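Local coordinates for cupin domain-containing protein (Rhodopseudomonas palustris, PDB 3LAG) that is of unknown function but binds calcium and carries a nickel ion at a histidine site in a cupin barrel, at residues B[22-25]-B[26-30]. Residues are numbered along the deposited sequence; the frame is centred on the assembly and turned at random.
Sequences WRLP and PGSAT
Pro25 to Ser28 form a type II beta turn, and the segments 22-25 and 26-30 run back past each other with their end-to-end directions 141° apart. Gly27 takes the positive phi expected at the third position of this turn. The closing backbone bond, Ser28 N to Pro25 O, is weak, with an N-H...O angle of 130°. A second bond reinforces it: Ser28 OG donates to the same Pro25 O at 2.7 Å, in the carbonyl plane and on a lone pair. With chi1 at 69°, OG sits between its own backbone N and carbonyl carbon and reaches back across the turn. Ser28 OG also packs against Leu24 CB at 3.2 Å, and near Pro25 CD. With alanine in place of Ser28, OG is lost and the turn would probably be held less firmly, the weak amide bond being the remaining link to Pro25 O within it. Farther from the turn, Thr30 CG2 meets Trp22 CZ3 obliquely at 4.0 Å, the two side chains crossing at about a right angle. Thr30 OG1 is held by Val79 N, while Trp22 meets the Phe89 ring. The tight turn links strands 17-24 and 28-34 of the cupin beta-barrel, with 4-13 between them in the sheet; 28-34 carries nickel ligand His33.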
loop_
_atom_site.group_PDB
_atom_site.type_symbol
_atom_site.label_atom_id
_atom_site.label_comp_id
_atom_site.label_asym_id
_atom_site.label_seq_id
_atom_site.Cartn_x
_atom_site.Cartn_y
_atom_site.Cartn_z
ATOM N N TRP B 22 1.430 3.059 -9.857
ATOM C CA TRP B 22 2.352 3.178 -10.981
ATOM C C TRP B 22 2.484 1.846 -11.694
ATOM O O TRP B 22 2.699 0.814 -11.062
ATOM C CB TRP B 22 3.737 3.654 -10.509
ATOM C CG TRP B 22 3.734 5.096 -10.121
ATOM C CD1 TRP B 22 3.563 5.620 -8.867
ATOM C CD2 TRP B 22 3.876 6.214 -11.002
ATOM N NE1 TRP B 22 3.597 6.997 -8.915
ATOM C CE2 TRP B 22 3.797 7.385 -10.214
ATOM C CE3 TRP B 22 4.072 6.339 -12.383
ATOM C CZ2 TRP B 22 3.897 8.661 -10.763
ATOM C CZ3 TRP B 22 4.176 7.611 -12.927
ATOM C CH2 TRP B 22 4.090 8.755 -12.117
ATOM N N ARG B 23 2.338 1.879 -13.014
ATOM C CA ARG B 23 2.544 0.702 -13.849
ATOM C C ARG B 23 3.558 1.050 -14.915
ATOM O O ARG B 23 3.356 1.972 -15.709
ATOM C CB ARG B 23 1.229 0.255 -14.491
ATOM C CG ARG B 23 0.283 -0.364 -13.501
ATOM C CD ARG B 23 -1.019 -0.816 -14.150
ATOM N NE ARG B 23 -1.813 -1.597 -13.211
ATOM C CZ ARG B 23 -1.744 -2.918 -13.084
ATOM N NH1 ARG B 23 -0.928 -3.635 -13.847
ATOM N NH2 ARG B 23 -2.510 -3.531 -12.198
ATOM N N LEU B 24 4.664 0.316 -14.921
ATOM C CA LEU B 24 5.729 0.550 -15.885
ATOM C C LEU B 24 5.879 -0.648 -16.802
ATOM O O LEU B 24 6.410 -1.690 -16.403
ATOM C CB LEU B 24 7.058 0.840 -15.188
ATOM C CG LEU B 24 7.311 2.299 -14.820
ATOM C CD1 LEU B 24 6.419 2.743 -13.681
ATOM C CD2 LEU B 24 8.775 2.475 -14.461
ATOM N N PRO B 25 5.415 -0.503 -18.048
ATOM C CA PRO B 25 5.656 -1.553 -19.044
ATOM C C PRO B 25 7.160 -1.724 -19.305
ATOM O O PRO B 25 7.948 -0.829 -19.029
ATOM C CB PRO B 25 4.989 -0.988 -20.302
ATOM C CG PRO B 25 3.964 -0.039 -19.799
ATOM C CD PRO B 25 4.573 0.583 -18.581
ATOM N N PRO B 26 7.565 -2.867 -19.858
ATOM C CA PRO B 26 8.963 -2.993 -20.292
ATOM C C PRO B 26 9.336 -1.844 -21.228
ATOM O O PRO B 26 8.553 -1.491 -22.111
ATOM C CB PRO B 26 8.982 -4.333 -21.031
ATOM C CG PRO B 26 7.870 -5.120 -20.357
ATOM C CD PRO B 26 6.799 -4.108 -20.058
ATOM N N GLY B 27 10.507 -1.252 -21.017
ATOM C CA GLY B 27 10.964 -0.161 -21.862
ATOM C C GLY B 27 10.347 1.192 -21.548
ATOM O O GLY B 27 10.387 2.104 -22.378
ATOM N N SER B 28 9.773 1.336 -20.359
ATOM C CA SER B 28 9.157 2.599 -19.968
ATOM C C SER B 28 10.004 3.373 -18.959
ATOM O O SER B 28 10.968 2.840 -18.388
ATOM C CB SER B 28 7.752 2.357 -19.393
ATOM O OG SER B 28 7.802 1.707 -18.136
ATOM N N ALA B 29 9.618 4.631 -18.748
ATOM C CA ALA B 29 10.247 5.504 -17.757
ATOM C C ALA B 29 9.255 6.550 -17.263
ATOM O O ALA B 29 8.407 7.012 -18.020
ATOM C CB ALA B 29 11.481 6.178 -18.345
ATOM N N THR B 30 9.365 6.929 -15.994
ATOM C CA THR B 30 8.532 7.998 -15.443
ATOM C C THR B 30 8.982 9.360 -15.943
ATOM O O THR B 30 8.198 10.312 -15.954
ATOM C CB THR B 30 8.636 8.047 -13.912
ATOM O OG1 THR B 30 10.012 8.190 -13.534
ATOM C CG2 THR B 30 8.112 6.766 -13.292
#